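Local coordinates for protein peptide methionine sulfoxide reductase msrA/msrB (Neisseria meningitidis, PDB 3BQG) that reduces methionine sulfoxide in peptides and proteins back to methionine through its MsrA domain, probably by way of a cysteine sulfenic acid intermediate, at residues Thr3-Ala9 and Glu55-Tyr61; Thr38-Glu44 and Tyr136-His142; Asp80-Leu84 and Tyr121-Val127. The protein carries 1 engineered substitution. One frame throughout, in Å; residues are numbered along the deposited sequence.

Interaction 1: Thr3-Ala9 and Glu55-Tyr61; sequences TRTIYLA and ETVKVTY
Arg4 packs over one face of the Tyr61 ring, its CA above that face and its CB 3.5 Å from Tyr61 CZ. Tyr61 CG sits between its own backbone N and carbonyl carbon (chi1 57°), which swings the ring back across the neighbouring strand. Its hydroxyl donates to a water 2.7 Å from Tyr61 OH, which in turn donates to Thr5 O. On the same face of the sheet, Ile6 CG2 meets Val59 CB, and Leu8 CD1 touches Val59 CG2 at 3.9 Å; helices 14-21 and 68-78 pack against this apolar side. On the other face, Tyr7 and Lys58 run side by side in the same direction, the lysine methylenes along the ring, Lys58 CG 3.5 Å from Tyr7 CE1. Lys58 CG also presses on Thr5 CG2, while Thr5 OG1 and Thr60 OG1 share a hydrogen bond of 3.3 Å. Paired backbone bonds join Arg4 to Tyr61, Ile6 to Val59 and Leu8 to Val57; Val59 N to Ile6 O measures 2.8 Å. Thr5-Thr60 and Tyr7-Lys58 are the intervening non-hydrogen-bonded pairs. These neighbouring antiparallel strands form the middle of the mixed sheet in the alpha/beta fold of MsrA.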
loop_
_atom_site.group_PDB
_atom_site.type_symbol
_atom_site.label_atom_id
_atom_site.label_comp_id
_atom_site.label_asym_id
_atom_site.label_seq_id
_atom_site.Cartn_x
_atom_site.Cartn_y
_atom_site.Cartn_z
ATOM N N THR A 3 -9.165 -10.675 -12.523
ATOM C CA THR A 3 -8.403 -9.984 -11.496
ATOM C C THR A 3 -7.910 -8.623 -11.969
ATOM O O THR A 3 -7.800 -8.363 -13.168
ATOM C CB THR A 3 -7.176 -10.813 -11.053
ATOM O OG1 THR A 3 -6.247 -10.920 -12.139
ATOM C CG2 THR A 3 -7.604 -12.205 -10.620
ATOM N N ARG A 4 -7.632 -7.757 -11.000
ATOM C CA ARG A 4 -7.116 -6.418 -11.253
ATOM C C ARG A 4 -6.035 -6.179 -10.210
ATOM O O ARG A 4 -6.033 -6.823 -9.157
ATOM C CB ARG A 4 -8.214 -5.371 -11.091
ATOM C CG ARG A 4 -9.159 -5.254 -12.259
ATOM C CD ARG A 4 -10.483 -4.736 -11.754
ATOM N NE ARG A 4 -11.354 -4.249 -12.815
ATOM C CZ ARG A 4 -12.630 -3.921 -12.632
ATOM N NH1 ARG A 4 -13.353 -3.476 -13.650
ATOM N NH2 ARG A 4 -13.187 -4.053 -11.433
ATOM N N THR A 5 -5.132 -5.250 -10.496
ATOM C CA THR A 5 -4.046 -4.947 -9.578
ATOM C C THR A 5 -3.928 -3.459 -9.285
ATOM O O THR A 5 -4.207 -2.623 -10.143
ATOM C CB THR A 5 -2.699 -5.441 -10.143
ATOM O OG1 THR A 5 -2.738 -6.867 -10.277
ATOM C CG2 THR A 5 -1.544 -5.055 -9.217
ATOM N N ILE A 6 -3.529 -3.141 -8.059
ATOM C CA ILE A 6 -3.335 -1.760 -7.638
ATOM C C ILE A 6 -2.134 -1.764 -6.691
ATOM O O ILE A 6 -1.903 -2.739 -5.969
ATOM C CB ILE A 6 -4.617 -1.182 -6.948
ATOM C CG1 ILE A 6 -4.468 0.326 -6.742
ATOM C CG2 ILE A 6 -4.864 -1.865 -5.613
ATOM C CD1 ILE A 6 -4.303 1.108 -8.023
ATOM N N TYR A 7 -1.357 -0.686 -6.715
ATOM C CA TYR A 7 -0.151 -0.574 -5.891
ATOM C C TYR A 7 -0.367 0.402 -4.740
ATOM O O TYR A 7 -0.659 1.577 -4.960
ATOM C CB TYR A 7 1.014 -0.131 -6.778
ATOM C CG TYR A 7 1.346 -1.137 -7.869
ATOM C CD1 TYR A 7 2.432 -2.007 -7.741
ATOM C CD2 TYR A 7 0.566 -1.225 -9.024
ATOM C CE1 TYR A 7 2.735 -2.937 -8.738
ATOM C CE2 TYR A 7 0.853 -2.149 -10.025
ATOM C CZ TYR A 7 1.941 -3.003 -9.877
ATOM O OH TYR A 7 2.228 -3.917 -10.869
ATOM N N LEU A 8 -0.202 -0.087 -3.515
ATOM C CA LEU A 8 -0.448 0.723 -2.326
ATOM C C LEU A 8 0.755 0.925 -1.411
ATOM O O LEU A 8 1.353 -0.042 -0.941
ATOM C CB LEU A 8 -1.572 0.080 -1.511
ATOM C CG LEU A 8 -2.842 -0.302 -2.287
ATOM C CD1 LEU A 8 -3.764 -1.111 -1.384
ATOM C CD2 LEU A 8 -3.545 0.959 -2.793
ATOM N N ALA A 9 1.101 2.181 -1.154
ATOM C CA ALA A 9 2.211 2.490 -0.257
ATOM C C ALA A 9 1.583 3.046 1.025
ATOM O O ALA A 9 0.956 4.106 1.002
ATOM C CB ALA A 9 3.139 3.528 -0.893
ATOM N N GLU A 55 8.068 1.843 0.037
ATOM C CA GLU A 55 7.730 0.459 0.336
ATOM C C GLU A 55 6.273 0.367 -0.094
ATOM O O GLU A 55 5.416 1.121 0.373
ATOM C CB GLU A 55 7.941 0.152 1.819
ATOM C CG GLU A 55 9.406 -0.200 2.100
ATOM C CD GLU A 55 9.680 -0.589 3.534
ATOM O OE1 GLU A 55 8.794 -1.193 4.174
ATOM O OE2 GLU A 55 10.798 -0.305 4.018
ATOM N N THR A 56 6.012 -0.548 -1.014
ATOM C CA THR A 56 4.691 -0.696 -1.605
ATOM C C THR A 56 4.222 -2.142 -1.633
ATOM O O THR A 56 5.030 -3.070 -1.638
ATOM C CB THR A 56 4.731 -0.146 -3.062
ATOM O OG1 THR A 56 5.191 1.215 -3.042
ATOM C CG2 THR A 56 3.363 -0.216 -3.720
ATOM N N VAL A 57 2.908 -2.325 -1.643
ATOM C CA VAL A 57 2.329 -3.655 -1.703
ATOM C C VAL A 57 1.490 -3.731 -2.970
ATOM O O VAL A 57 0.546 -2.959 -3.142
ATOM C CB VAL A 57 1.425 -3.947 -0.483
ATOM C CG1 VAL A 57 0.766 -5.306 -0.641
ATOM C CG2 VAL A 57 2.246 -3.917 0.801
ATOM N N LYS A 58 1.861 -4.641 -3.869
ATOM C CA LYS A 58 1.128 -4.839 -5.114
ATOM C C LYS A 58 -0.040 -5.757 -4.761
ATOM O O LYS A 58 0.159 -6.932 -4.455
ATOM C CB LYS A 58 2.032 -5.505 -6.161
ATOM C CG LYS A 58 1.343 -5.858 -7.478
ATOM C CD LYS A 58 2.327 -6.461 -8.484
ATOM C CE LYS A 58 2.785 -7.862 -8.090
ATOM N NZ LYS A 58 1.741 -8.919 -8.325
ATOM N N VAL A 59 -1.253 -5.217 -4.801
ATOM C CA VAL A 59 -2.443 -5.981 -4.451
ATOM C C VAL A 59 -3.232 -6.455 -5.663
ATOM O O VAL A 59 -3.644 -5.654 -6.496
ATOM C CB VAL A 59 -3.395 -5.147 -3.558
ATOM C CG1 VAL A 59 -4.628 -5.971 -3.184
ATOM C CG2 VAL A 59 -2.654 -4.683 -2.307
ATOM N N THR A 60 -3.434 -7.767 -5.748
ATOM C CA THR A 60 -4.199 -8.367 -6.833
ATOM C C THR A 60 -5.507 -8.834 -6.211
ATOM O O THR A 60 -5.505 -9.599 -5.248
ATOM C CB THR A 60 -3.463 -9.576 -7.449
ATOM O OG1 THR A 60 -2.214 -9.140 -8.003
ATOM C CG2 THR A 60 -4.307 -10.219 -8.548
ATOM N N TYR A 61 -6.622 -8.366 -6.754
ATOM C CA TYR A 61 -7.919 -8.736 -6.209
ATOM C C TYR A 61 -8.885 -9.282 -7.249
ATOM O O TYR A 61 -8.699 -9.102 -8.453
ATOM C CB TYR A 61 -8.541 -7.525 -5.494
ATOM C CG TYR A 61 -8.688 -6.291 -6.364
ATOM C CD1 TYR A 61 -9.917 -5.962 -6.950
ATOM C CD2 TYR A 61 -7.598 -5.457 -6.608
ATOM C CE1 TYR A 61 -10.051 -4.828 -7.757
ATOM C CE2 TYR A 61 -7.720 -4.324 -7.411
ATOM C CZ TYR A 61 -8.950 -4.014 -7.984
ATOM O OH TYR A 61 -9.063 -2.890 -8.778
HETATM O O HOH W 1 -6.869 -1.844 -9.839
#

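Interaction 2: Thr38-Glu44 and Tyr136-His142; sequences TKNPSYE and YDAEEYH
Glu139 and Tyr43 make the one direct hydrogen bond of this contact: Tyr43 N donates to Glu139 OE2 over 2.8 Å, nearly straight at 167°, and uses the syn lone pair of that oxygen. The carboxylate therefore receives an N-H from the first turn of helix 43-48, right after the N-cap Ser42. A bend at chi2 of Glu139 turns the group to that position. Its other oxygen, OE1, bonds to the hydroxyl of Tyr33.

A water bridges the two acidic side chains, donating to Glu44 OE1 and to Glu139 OE2, each at 2.6 Å. The carboxylates themselves stay apart, Glu44 OE1 and Glu139 OE2 being 4.1 Å from each other with planes turned by 76°.

Aromatic packing takes two forms. The Tyr136 ring lies against the 38-41 loop, with Asn40 N 3.3 Å above the plane over the ring centre. Pro41 CD approaches Tyr136 CD2 at 3.4 Å, and the Lys39 chain passes the phenol end. Farther along, His142 NE2 lies over one face of the Tyr43 ring, 3.3 Å from Tyr43 CD1, the two planes inclined at 43°; Tyr43 CG points away from its own backbone N, and this carries the ring toward the imidazole. His142 ND1 bonds to Trp14 NE1, two residues beyond the oxidised cysteine, Cys12.

The shared water offers a hydrogen to each carboxylate and should ease the repulsion between Glu44 and Glu139. The N-terminal end of helix 43-48 would probably favour negative charge on Glu139 as well, while Tyr43 packs beside a histidine tied to the tryptophan near Cys12, seen as the sulfenic acid and probably the redox-active cysteine.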
loop_
_atom_site.group_PDB
_atom_site.type_symbol
_atom_site.label_atom_id
_atom_site.label_comp_id
_atom_site.label_asym_id
_atom_site.label_seq_id
_atom_site.Cartn_x
_atom_site.Cartn_y
_atom_site.Cartn_z
ATOM N N THR A 38 15.953 4.189 -9.332
ATOM C CA THR A 38 16.780 3.131 -9.896
ATOM C C THR A 38 15.991 1.866 -10.162
ATOM O O THR A 38 14.858 1.711 -9.700
ATOM C CB THR A 38 17.930 2.773 -8.942
ATOM O OG1 THR A 38 17.399 2.125 -7.780
ATOM C CG2 THR A 38 18.662 4.025 -8.505
ATOM N N LYS A 39 16.605 0.953 -10.901
ATOM C CA LYS A 39 15.969 -0.313 -11.218
ATOM C C LYS A 39 16.534 -1.428 -10.340
ATOM O O LYS A 39 17.701 -1.398 -9.955
ATOM C CB LYS A 39 16.183 -0.654 -12.694
ATOM C CG LYS A 39 15.612 0.387 -13.635
ATOM C CD LYS A 39 15.522 -0.137 -15.054
ATOM C CE LYS A 39 14.668 0.786 -15.909
ATOM N NZ LYS A 39 14.344 0.170 -17.218
ATOM N N ASN A 40 15.686 -2.394 -10.008
ATOM C CA ASN A 40 16.085 -3.537 -9.196
ATOM C C ASN A 40 16.799 -3.214 -7.883
ATOM O O ASN A 40 17.863 -3.763 -7.602
ATOM C CB ASN A 40 16.974 -4.457 -10.034
ATOM C CG ASN A 40 16.296 -4.913 -11.307
ATOM O OD1 ASN A 40 15.249 -5.561 -11.267
ATOM N ND2 ASN A 40 16.888 -4.573 -12.450
ATOM N N PRO A 41 16.227 -2.329 -7.053
ATOM C CA PRO A 41 16.921 -2.032 -5.797
ATOM C C PRO A 41 16.789 -3.160 -4.774
ATOM O O PRO A 41 15.879 -3.993 -4.858
ATOM C CB PRO A 41 16.230 -0.758 -5.323
ATOM C CG PRO A 41 14.813 -0.998 -5.757
ATOM C CD PRO A 41 14.996 -1.526 -7.175
ATOM N N SER A 42 17.708 -3.181 -3.812
ATOM C CA SER A 42 17.687 -4.166 -2.739
ATOM C C SER A 42 17.119 -3.434 -1.523
ATOM O O SER A 42 16.975 -2.207 -1.543
ATOM C CB SER A 42 19.107 -4.644 -2.421
ATOM O OG SER A 42 19.908 -3.574 -1.934
ATOM N N TYR A 43 16.794 -4.175 -0.470
ATOM C CA TYR A 43 16.268 -3.550 0.734
ATOM C C TYR A 43 17.271 -2.503 1.224
ATOM O O TYR A 43 16.892 -1.404 1.641
ATOM C CB TYR A 43 16.047 -4.596 1.831
ATOM C CG TYR A 43 15.469 -4.005 3.096
ATOM C CD1 TYR A 43 14.147 -3.548 3.138
ATOM C CD2 TYR A 43 16.252 -3.862 4.239
ATOM C CE1 TYR A 43 13.626 -2.962 4.287
ATOM C CE2 TYR A 43 15.743 -3.277 5.388
ATOM C CZ TYR A 43 14.432 -2.827 5.407
ATOM O OH TYR A 43 13.949 -2.217 6.539
ATOM N N GLU A 44 18.554 -2.851 1.161
ATOM C CA GLU A 44 19.614 -1.946 1.598
ATOM C C GLU A 44 19.735 -0.717 0.697
ATOM O O GLU A 44 20.077 0.366 1.169
ATOM C CB GLU A 44 20.958 -2.680 1.649
ATOM C CG GLU A 44 21.051 -3.785 2.694
ATOM C CD GLU A 44 20.090 -4.926 2.436
ATOM O OE1 GLU A 44 19.930 -5.313 1.257
ATOM O OE2 GLU A 44 19.507 -5.443 3.414
ATOM N N TYR A 136 9.481 -3.250 -8.056
ATOM C CA TYR A 136 10.391 -4.386 -7.950
ATOM C C TYR A 136 10.086 -5.151 -6.662
ATOM O O TYR A 136 10.043 -4.558 -5.581
ATOM C CB TYR A 136 11.833 -3.876 -7.935
ATOM C CG TYR A 136 12.158 -3.009 -9.133
ATOM C CD1 TYR A 136 12.447 -3.579 -10.375
ATOM C CD2 TYR A 136 12.112 -1.617 -9.043
ATOM C CE1 TYR A 136 12.676 -2.783 -11.497
ATOM C CE2 TYR A 136 12.341 -0.811 -10.161
ATOM C CZ TYR A 136 12.621 -1.402 -11.382
ATOM O OH TYR A 136 12.842 -0.611 -12.491
ATOM N N ASP A 137 9.863 -6.459 -6.786
ATOM C CA ASP A 137 9.560 -7.322 -5.635
ATOM C C ASP A 137 10.648 -7.267 -4.567
ATOM O O ASP A 137 11.835 -7.227 -4.888
ATOM C CB ASP A 137 9.437 -8.786 -6.069
ATOM C CG ASP A 137 8.270 -9.039 -6.993
ATOM O OD1 ASP A 137 7.612 -8.074 -7.427
ATOM O OD2 ASP A 137 8.021 -10.225 -7.290
ATOM N N ALA A 138 10.240 -7.286 -3.300
ATOM C CA ALA A 138 11.192 -7.280 -2.197
ATOM C C ALA A 138 11.744 -8.699 -2.081
ATOM O O ALA A 138 11.170 -9.638 -2.639
ATOM C CB ALA A 138 10.499 -6.889 -0.905
ATOM N N GLU A 139 12.859 -8.848 -1.373
ATOM C CA GLU A 139 13.479 -10.159 -1.182
ATOM C C GLU A 139 12.495 -11.143 -0.550
ATOM O O GLU A 139 11.532 -10.743 0.111
ATOM C CB GLU A 139 14.732 -10.027 -0.311
ATOM C CG GLU A 139 15.834 -9.197 -0.957
ATOM C CD GLU A 139 15.687 -7.702 -0.707
ATOM O OE1 GLU A 139 14.541 -7.211 -0.574
ATOM O OE2 GLU A 139 16.729 -7.015 -0.660
ATOM N N GLU A 140 12.737 -12.432 -0.766
ATOM C CA GLU A 140 11.866 -13.477 -0.244
ATOM C C GLU A 140 11.623 -13.415 1.262
ATOM O O GLU A 140 10.507 -13.663 1.720
ATOM C CB GLU A 140 12.419 -14.854 -0.648
ATOM C CG GLU A 140 11.794 -16.050 0.064
ATOM C CD GLU A 140 12.519 -16.407 1.357
ATOM O OE1 GLU A 140 13.765 -16.551 1.318
ATOM O OE2 GLU A 140 11.845 -16.548 2.405
ATOM N N TYR A 141 12.640 -13.076 2.042
ATOM C CA TYR A 141 12.434 -13.017 3.482
ATOM C C TYR A 141 11.420 -11.949 3.881
ATOM O O TYR A 141 10.893 -11.977 4.991
ATOM C CB TYR A 141 13.758 -12.803 4.231
ATOM C CG TYR A 141 14.452 -11.480 4.003
ATOM C CD1 TYR A 141 15.306 -11.292 2.914
ATOM C CD2 TYR A 141 14.301 -10.430 4.911
ATOM C CE1 TYR A 141 16.004 -10.091 2.740
ATOM C CE2 TYR A 141 14.990 -9.227 4.745
ATOM C CZ TYR A 141 15.840 -9.066 3.663
ATOM O OH TYR A 141 16.541 -7.891 3.515
ATOM N N HIS A 142 11.138 -11.015 2.974
ATOM C CA HIS A 142 10.163 -9.960 3.246
ATOM C C HIS A 142 8.728 -10.375 2.913
ATOM O O HIS A 142 7.779 -9.871 3.515
ATOM C CB HIS A 142 10.510 -8.693 2.459
ATOM C CG HIS A 142 11.605 -7.879 3.072
ATOM N ND1 HIS A 142 11.527 -7.369 4.350
ATOM C CD2 HIS A 142 12.796 -7.470 2.576
ATOM C CE1 HIS A 142 12.622 -6.681 4.615
ATOM N NE2 HIS A 142 13.409 -6.725 3.554
HETATM O O HOH W 2 18.849 -7.594 0.638
#

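Interaction 3: Asp80-Leu84 and Tyr121-Val127; sequences DPTSL and YQLPLVV
Pro81 is gripped at both its ring and its carbonyl: its CG sits over one face of the Tyr121 ring in a CH-pi contact, 3.9 Å from the centroid and displaced toward the rim, while its O takes the one direct hydrogen bond between the two loops, from Val126 N at 2.8 Å. That bond is nearly straight (168°), and Leu125 CA adds a C-H contact to the same carbonyl oxygen. On another side, Pro81 CB packs tightly against Val127 CG2 at 3.5 Å and lies near Leu125 CG. The segment 80-84 is shaped by an Asx turn, in which Asp80 OD1 accepts from Thr82 N and also from Thr82 OG1, 2.8 Å away. The turn follows helix 68-78 and is held to the loop leading from helix 106-117 into the edge strand 128-131. Thr82 CG2, anti to its own carbonyl carbon, points to Tyr121 CD2 at 3.4 Å, leaving OG1 turned to the aspartate. A water donates to Thr82 O and to Pro124 O, 2.6 Å from the latter, bridging the two backbones. Val126 CG2 packs by Ser83 O, 3.5 Å away, while Ser83 OG bonds to Lys86 O.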
loop_
_atom_site.group_PDB
_atom_site.type_symbol
_atom_site.label_atom_id
_atom_site.label_comp_id
_atom_site.label_asym_id
_atom_site.label_seq_id
_atom_site.Cartn_x
_atom_site.Cartn_y
_atom_site.Cartn_z
ATOM N N ASP A 80 -2.551 6.348 7.756
ATOM C CA ASP A 80 -2.769 7.757 8.111
ATOM C C ASP A 80 -2.460 8.554 6.841
ATOM O O ASP A 80 -1.299 8.669 6.435
ATOM C CB ASP A 80 -1.828 8.195 9.233
ATOM C CG ASP A 80 -2.167 9.578 9.760
ATOM O OD1 ASP A 80 -2.623 10.420 8.960
ATOM O OD2 ASP A 80 -1.976 9.827 10.968
ATOM N N PRO A 81 -3.496 9.119 6.207
ATOM C CA PRO A 81 -3.372 9.893 4.971
ATOM C C PRO A 81 -2.949 11.347 5.128
ATOM O O PRO A 81 -2.903 12.078 4.146
ATOM C CB PRO A 81 -4.768 9.776 4.379
ATOM C CG PRO A 81 -5.607 9.963 5.610
ATOM C CD PRO A 81 -4.903 9.110 6.666
ATOM N N THR A 82 -2.634 11.763 6.348
ATOM C CA THR A 82 -2.255 13.151 6.591
ATOM C C THR A 82 -0.794 13.364 6.972
ATOM O O THR A 82 -0.335 14.499 7.057
ATOM C CB THR A 82 -3.128 13.762 7.706
ATOM O OG1 THR A 82 -2.717 13.240 8.976
ATOM C CG2 THR A 82 -4.598 13.403 7.492
ATOM N N SER A 83 -0.061 12.286 7.206
ATOM C CA SER A 83 1.343 12.424 7.593
ATOM C C SER A 83 2.287 12.248 6.410
ATOM O O SER A 83 2.156 11.303 5.633
ATOM C CB SER A 83 1.685 11.415 8.690
ATOM O OG SER A 83 1.372 10.103 8.266
ATOM N N LEU A 84 3.238 13.165 6.282
ATOM C CA LEU A 84 4.202 13.129 5.192
ATOM C C LEU A 84 5.454 12.340 5.581
ATOM O O LEU A 84 6.059 12.586 6.626
ATOM C CB LEU A 84 4.584 14.554 4.799
ATOM C CG LEU A 84 5.503 14.705 3.588
ATOM C CD1 LEU A 84 4.842 14.093 2.357
ATOM C CD2 LEU A 84 5.795 16.178 3.368
ATOM N N TYR A 121 -11.210 14.259 7.646
ATOM C CA TYR A 121 -10.012 14.841 8.247
ATOM C C TYR A 121 -9.920 16.358 8.183
ATOM O O TYR A 121 -10.186 16.964 7.147
ATOM C CB TYR A 121 -8.751 14.283 7.581
ATOM C CG TYR A 121 -8.491 12.824 7.845
ATOM C CD1 TYR A 121 -9.129 11.833 7.097
ATOM C CD2 TYR A 121 -7.592 12.433 8.836
ATOM C CE1 TYR A 121 -8.870 10.485 7.334
ATOM C CE2 TYR A 121 -7.325 11.098 9.077
ATOM C CZ TYR A 121 -7.964 10.128 8.326
ATOM O OH TYR A 121 -7.691 8.802 8.566
ATOM N N GLN A 122 -9.503 16.959 9.291
ATOM C CA GLN A 122 -9.336 18.399 9.360
ATOM C C GLN A 122 -7.999 18.774 8.708
ATOM O O GLN A 122 -7.895 19.809 8.045
ATOM C CB GLN A 122 -9.375 18.856 10.817
ATOM C CG GLN A 122 -10.675 18.514 11.521
ATOM C CD GLN A 122 -10.595 18.739 13.015
ATOM O OE1 GLN A 122 -9.647 18.298 13.673
ATOM N NE2 GLN A 122 -11.589 19.420 13.562
ATOM N N LEU A 123 -6.980 17.932 8.893
ATOM C CA LEU A 123 -5.666 18.183 8.290
ATOM C C LEU A 123 -5.705 17.765 6.821
ATOM O O LEU A 123 -6.389 16.810 6.454
ATOM C CB LEU A 123 -4.562 17.388 9.008
ATOM C CG LEU A 123 -4.283 17.684 10.486
ATOM C CD1 LEU A 123 -3.143 16.805 10.979
ATOM C CD2 LEU A 123 -3.939 19.151 10.666
ATOM N N PRO A 124 -4.973 18.475 5.956
ATOM C CA PRO A 124 -4.995 18.098 4.540
ATOM C C PRO A 124 -4.377 16.727 4.249
ATOM O O PRO A 124 -3.396 16.320 4.877
ATOM C CB PRO A 124 -4.243 19.243 3.864
ATOM C CG PRO A 124 -3.294 19.710 4.920
ATOM C CD PRO A 124 -4.121 19.654 6.189
ATOM N N LEU A 125 -4.972 16.013 3.299
ATOM C CA LEU A 125 -4.479 14.693 2.902
ATOM C C LEU A 125 -3.222 14.840 2.041
ATOM O O LEU A 125 -3.125 15.765 1.235
ATOM C CB LEU A 125 -5.567 13.946 2.129
ATOM C CG LEU A 125 -6.457 13.005 2.945
ATOM C CD1 LEU A 125 -6.977 13.694 4.191
ATOM C CD2 LEU A 125 -7.597 12.515 2.070
ATOM N N VAL A 126 -2.254 13.944 2.220
ATOM C CA VAL A 126 -1.020 14.029 1.448
ATOM C C VAL A 126 -0.680 12.751 0.679
ATOM O O VAL A 126 0.442 12.587 0.204
ATOM C CB VAL A 126 0.182 14.412 2.350
ATOM C CG1 VAL A 126 -0.091 15.732 3.048
ATOM C CG2 VAL A 126 0.451 13.315 3.373
ATOM N N VAL A 127 -1.650 11.853 0.555
ATOM C CA VAL A 127 -1.456 10.598 -0.173
ATOM C C VAL A 127 -1.178 10.854 -1.658
ATOM O O VAL A 127 -1.895 11.617 -2.305
ATOM C CB VAL A 127 -2.713 9.696 -0.048
ATOM C CG1 VAL A 127 -2.530 8.412 -0.859
ATOM C CG2 VAL A 127 -2.975 9.378 1.416
HETATM O O HOH W 3 -1.457 17.019 6.443
#

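In the fold
Interaction 1 is the most central of the three, its centre about 7 Å from that of the chain; interactions 2 and 3 are surface contacts on opposite sides of that centre. Interactions 1 and 2 have centres about 16 Å apart and touch by packing, Glu55 OE2 lying 3.9 Å from Tyr43 CE1; the same OE2 is hydrogen-bonded to Gln94 NE2. Glu55 OE1 bonds to Phe13 N and His142 to Trp14, so both contacts reach the residues that follow Cys12, seen as the sulfenic acid, and converge on the probable active site. Interaction 3 stands apart: its nearest atoms are about 6 Å from interaction 1 and about 17 Å from interaction 2, although its segments fall within the loop that interaction 2 closes.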